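Local coordinates for Alr4995 protein (Nostoc sp., PDB 6LRF), which probably hydrolyses arginine to ornithine, ammonia and carbon dioxide in one domain and cyclises ornithine to proline with loss of ammonia in another, at residues Lys366-Phe380 and Leu424-Leu438. Residues are numbered along the deposited sequence; the frame is centred on the assembly and turned at random.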
# COMPACT_ATOMS: atom_id res chain seq x y z
N LYS B 366 -44.67 8.80 15.03
CA LYS B 366 -44.82 9.02 16.47
C LYS B 366 -43.89 10.12 16.94
O LYS B 366 -42.74 10.19 16.52
CB LYS B 366 -44.56 7.73 17.24
CG LYS B 366 -45.24 6.53 16.60
CD LYS B 366 -45.99 5.66 17.61
CE LYS B 366 -45.04 4.77 18.40
NZ LYS B 366 -45.74 3.55 18.91
N LEU B 367 -44.39 11.00 17.81
CA LEU B 367 -43.60 12.11 18.30
C LEU B 367 -43.41 12.03 19.81
O LEU B 367 -44.34 11.68 20.53
CB LEU B 367 -44.28 13.43 17.94
CG LEU B 367 -44.60 13.70 16.48
CD1 LEU B 367 -45.42 14.98 16.38
CD2 LEU B 367 -43.32 13.82 15.66
N GLU B 368 -42.20 12.34 20.28
CA GLU B 368 -41.94 12.47 21.71
C GLU B 368 -41.21 13.78 21.98
O GLU B 368 -40.41 14.23 21.16
CB GLU B 368 -41.12 11.27 22.22
CG GLU B 368 -41.90 9.97 22.30
CD GLU B 368 -43.11 10.07 23.22
OE1 GLU B 368 -43.02 10.81 24.23
OE2 GLU B 368 -44.14 9.41 22.96
N PRO B 369 -41.47 14.41 23.14
CA PRO B 369 -40.84 15.71 23.36
C PRO B 369 -39.41 15.61 23.84
O PRO B 369 -39.06 14.70 24.57
CB PRO B 369 -41.72 16.34 24.45
CG PRO B 369 -42.22 15.15 25.23
CD PRO B 369 -42.45 14.07 24.19
N VAL B 370 -38.56 16.53 23.39
CA VAL B 370 -37.27 16.76 24.01
C VAL B 370 -37.50 17.29 25.43
O VAL B 370 -38.29 18.22 25.61
CB VAL B 370 -36.42 17.77 23.19
CG1 VAL B 370 -35.14 18.12 23.91
CG2 VAL B 370 -36.15 17.24 21.80
N ILE B 371 -36.83 16.72 26.43
CA ILE B 371 -37.00 17.23 27.79
C ILE B 371 -35.72 17.86 28.36
O ILE B 371 -35.77 18.65 29.30
CB ILE B 371 -37.49 16.14 28.77
CG1 ILE B 371 -36.56 14.92 28.75
CG2 ILE B 371 -38.94 15.74 28.47
CD1 ILE B 371 -37.15 13.74 29.45
N GLN B 372 -34.59 17.52 27.77
CA GLN B 372 -33.29 18.00 28.23
C GLN B 372 -32.54 18.58 27.02
O GLN B 372 -32.36 17.87 26.03
CB GLN B 372 -32.52 16.85 28.87
CG GLN B 372 -31.15 17.17 29.40
CD GLN B 372 -30.50 15.95 30.03
OE1 GLN B 372 -31.14 14.91 30.23
NE2 GLN B 372 -29.21 16.07 30.36
N ASP B 373 -32.17 19.86 27.07
CA ASP B 373 -31.44 20.50 25.97
C ASP B 373 -30.33 19.61 25.40
O ASP B 373 -29.52 19.08 26.15
CB ASP B 373 -30.80 21.81 26.44
CG ASP B 373 -31.74 22.99 26.33
OD1 ASP B 373 -32.95 22.80 26.07
OD2 ASP B 373 -31.24 24.13 26.51
N GLY B 374 -30.30 19.44 24.08
CA GLY B 374 -29.24 18.67 23.43
C GLY B 374 -29.33 17.16 23.63
O GLY B 374 -28.34 16.47 23.48
N VAL B 375 -30.51 16.66 23.97
CA VAL B 375 -30.71 15.22 24.16
C VAL B 375 -32.01 14.84 23.45
O VAL B 375 -33.03 15.48 23.66
CB VAL B 375 -30.78 14.84 25.66
CG1 VAL B 375 -31.16 13.37 25.85
CG2 VAL B 375 -29.45 15.13 26.37
N ALA B 376 -31.98 13.84 22.58
CA ALA B 376 -33.20 13.41 21.89
C ALA B 376 -33.94 12.40 22.78
O ALA B 376 -33.31 11.75 23.61
CB ALA B 376 -32.88 12.81 20.53
N PRO B 377 -35.27 12.31 22.63
CA PRO B 377 -36.02 11.27 23.35
C PRO B 377 -35.60 9.91 22.87
O PRO B 377 -35.10 9.79 21.75
CB PRO B 377 -37.48 11.54 22.97
CG PRO B 377 -37.40 12.33 21.69
CD PRO B 377 -36.16 13.17 21.83
N ASP B 378 -35.80 8.91 23.71
CA ASP B 378 -35.36 7.57 23.39
C ASP B 378 -36.04 7.04 22.14
O ASP B 378 -37.21 7.33 21.89
CB ASP B 378 -35.62 6.64 24.57
CG ASP B 378 -34.65 5.48 24.61
OD1 ASP B 378 -33.49 5.68 25.06
OD2 ASP B 378 -35.05 4.38 24.17
N ASP B 379 -35.29 6.27 21.35
CA ASP B 379 -35.76 5.69 20.10
C ASP B 379 -36.00 6.74 19.00
O ASP B 379 -36.76 6.49 18.07
CB ASP B 379 -37.03 4.86 20.31
CG ASP B 379 -37.32 3.94 19.14
OD1 ASP B 379 -36.36 3.41 18.53
OD2 ASP B 379 -38.52 3.76 18.82
N PHE B 380 -35.32 7.88 19.08
CA PHE B 380 -35.42 8.88 18.01
C PHE B 380 -34.98 8.27 16.68
O PHE B 380 -34.06 7.46 16.62
CB PHE B 380 -34.59 10.13 18.33
CG PHE B 380 -33.11 9.89 18.40
CD1 PHE B 380 -32.55 9.29 19.52
CD2 PHE B 380 -32.28 10.27 17.36
CE1 PHE B 380 -31.20 9.05 19.59
CE2 PHE B 380 -30.90 10.05 17.43
CZ PHE B 380 -30.36 9.44 18.55
N LEU B 424 -28.04 16.52 17.33
CA LEU B 424 -28.52 16.28 18.68
C LEU B 424 -28.30 17.46 19.62
O LEU B 424 -29.21 17.84 20.36
CB LEU B 424 -27.84 15.05 19.27
CG LEU B 424 -28.10 13.70 18.59
CD1 LEU B 424 -27.33 12.59 19.29
CD2 LEU B 424 -29.57 13.39 18.55
N ARG B 425 -27.10 18.03 19.59
CA ARG B 425 -26.76 19.09 20.55
C ARG B 425 -27.57 20.38 20.32
O ARG B 425 -27.62 21.23 21.20
CB ARG B 425 -25.25 19.41 20.50
CG ARG B 425 -24.75 20.02 19.20
CD ARG B 425 -23.32 20.52 19.38
NE ARG B 425 -22.79 21.19 18.18
CZ ARG B 425 -21.97 20.60 17.32
NH1 ARG B 425 -21.61 19.34 17.52
NH2 ARG B 425 -21.51 21.25 16.27
N ASP B 426 -28.22 20.51 19.16
CA ASP B 426 -29.05 21.69 18.89
C ASP B 426 -30.53 21.51 19.25
O ASP B 426 -31.33 22.42 19.00
CB ASP B 426 -28.98 22.09 17.41
CG ASP B 426 -27.60 22.59 16.99
OD1 ASP B 426 -26.81 23.01 17.87
OD2 ASP B 426 -27.32 22.57 15.78
N LEU B 427 -30.90 20.36 19.80
CA LEU B 427 -32.29 20.15 20.18
C LEU B 427 -32.61 20.95 21.44
O LEU B 427 -31.78 21.04 22.34
CB LEU B 427 -32.58 18.66 20.41
CG LEU B 427 -32.51 17.74 19.20
CD1 LEU B 427 -32.59 16.28 19.63
CD2 LEU B 427 -33.60 18.07 18.22
N LYS B 428 -33.80 21.53 21.50
CA LYS B 428 -34.21 22.31 22.67
C LYS B 428 -35.39 21.66 23.39
O LYS B 428 -36.31 21.16 22.74
CB LYS B 428 -34.58 23.73 22.25
CG LYS B 428 -33.41 24.54 21.72
CD LYS B 428 -32.50 24.98 22.87
CE LYS B 428 -31.43 25.98 22.41
NZ LYS B 428 -30.32 25.34 21.65
N ALA B 429 -35.36 21.69 24.73
CA ALA B 429 -36.48 21.22 25.54
C ALA B 429 -37.82 21.75 24.99
O ALA B 429 -37.94 22.93 24.65
CB ALA B 429 -36.28 21.64 27.00
N GLY B 430 -38.79 20.86 24.85
CA GLY B 430 -40.08 21.24 24.32
C GLY B 430 -40.30 20.83 22.88
O GLY B 430 -41.45 20.65 22.45
N GLU B 431 -39.23 20.68 22.11
CA GLU B 431 -39.39 20.30 20.71
C GLU B 431 -39.91 18.87 20.59
O GLU B 431 -39.55 18.00 21.39
CB GLU B 431 -38.07 20.44 19.94
CG GLU B 431 -37.59 21.87 19.79
CD GLU B 431 -36.47 22.01 18.76
OE1 GLU B 431 -35.29 21.76 19.12
OE2 GLU B 431 -36.76 22.39 17.60
N GLN B 432 -40.77 18.64 19.61
CA GLN B 432 -41.27 17.30 19.30
C GLN B 432 -40.35 16.61 18.29
O GLN B 432 -40.02 17.16 17.25
CB GLN B 432 -42.69 17.38 18.74
CG GLN B 432 -43.71 17.90 19.74
CD GLN B 432 -43.95 16.93 20.88
OE1 GLN B 432 -44.08 15.72 20.66
NE2 GLN B 432 -44.00 17.45 22.10
N VAL B 433 -39.95 15.39 18.61
CA VAL B 433 -39.00 14.66 17.81
C VAL B 433 -39.57 13.29 17.39
O VAL B 433 -40.17 12.59 18.20
CB VAL B 433 -37.66 14.49 18.57
CG1 VAL B 433 -36.80 13.41 17.93
CG2 VAL B 433 -36.90 15.83 18.60
N ILE B 434 -39.42 12.95 16.11
CA ILE B 434 -39.84 11.66 15.59
C ILE B 434 -39.09 10.50 16.24
O ILE B 434 -37.84 10.50 16.30
CB ILE B 434 -39.67 11.62 14.06
CG1 ILE B 434 -40.58 12.68 13.45
CG2 ILE B 434 -39.97 10.23 13.50
CD1 ILE B 434 -40.59 12.69 12.00
N VAL B 435 -39.86 9.54 16.75
CA VAL B 435 -39.32 8.30 17.31
C VAL B 435 -39.95 7.15 16.54
O VAL B 435 -40.90 7.36 15.79
CB VAL B 435 -39.62 8.13 18.82
CG1 VAL B 435 -39.01 9.28 19.62
CG2 VAL B 435 -41.13 8.06 19.04
N ASP B 436 -39.42 5.94 16.73
CA ASP B 436 -39.90 4.76 16.01
C ASP B 436 -39.67 4.95 14.50
O ASP B 436 -38.81 5.73 14.09
CB ASP B 436 -41.38 4.49 16.32
CG ASP B 436 -41.75 3.01 16.22
OD1 ASP B 436 -41.78 2.47 15.08
OD2 ASP B 436 -42.03 2.39 17.27
N VAL B 437 -40.42 4.22 13.68
CA VAL B 437 -40.14 4.19 12.24
C VAL B 437 -41.40 4.30 11.39
O VAL B 437 -41.39 4.02 10.20
CB VAL B 437 -39.39 2.88 11.84
CG1 VAL B 437 -37.99 2.82 12.48
CG2 VAL B 437 -40.20 1.64 12.22
N LEU B 438 -42.50 4.72 12.00
CA LEU B 438 -43.73 4.96 11.26
C LEU B 438 -43.77 6.33 10.61
O LEU B 438 -43.14 7.27 11.09
CB LEU B 438 -44.95 4.81 12.18
CG LEU B 438 -45.18 3.43 12.78
CD1 LEU B 438 -46.33 3.49 13.78
CD2 LEU B 438 -45.46 2.45 11.66
O HOH W 1 -42.69 7.02 13.87
O HOH W 2 -44.77 1.28 17.46
O HOH W 3 -45.36 13.81 22.04
O HOH W 4 -36.48 5.23 15.41
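Val370 and Val433 meet through their CG2 methyls, 3.6 Å apart, and set the middle of a long contact in which edge strand 366-369 runs antiparallel to strand 432-435. Glu368 N bonds to Val433 O and Val433 N to Glu368 O, and Val370 N continues the ladder to Glu431 O. CG1 of Val370, anti to the backbone N (chi1 174°), packs over the Lys428 carbonyl. Further along 366-380, past the turn, the Pro377 ring lays CG against Val433 CB. Phe380 CB touches Val433 CG1, and CE2 of the Phe380 ring lies 3.8 Å from Leu424 CD2, the two side chains crossing at about a right angle; Ala376 CB sits 3.6 Å above one ring face, toward its rim, and also meets Leu427 CD1.

On the other face of the strand pair, Leu367 CD2 rests on Ile434 CG1. Beside it, Gln432, bent at chi2 (-68°), folds its amide back over the partner strand: NE2 lies 3.5 Å from Pro369 CB, and OE1 accepts a hydrogen bond from a water that donates also to Leu367 O. With an alanine here, Pro369 would lose the amide lying against it and the bridging water is likely to lose one of its two acceptors.

Beyond the strands, Asp373 OD1 accepts a nearly straight bond from Ala429 N (3.0 Å, 177°), and Gly374 N bonds to Leu427 O, tying type II turn 372-375 to type II turn 428-431 and to Leu427 just before it. At the far end, Asp436 N bonds to Asp379 O; Asp436 OD2 shares a water with Lys366 NZ and is hydrogen-bonded to His340. This is an antiparallel edge pairing in a mixed sheet, 366-369 being outermost within this chain, and loop 374-380 joins the sheet to helix 554-567 of the Rossmann-type region.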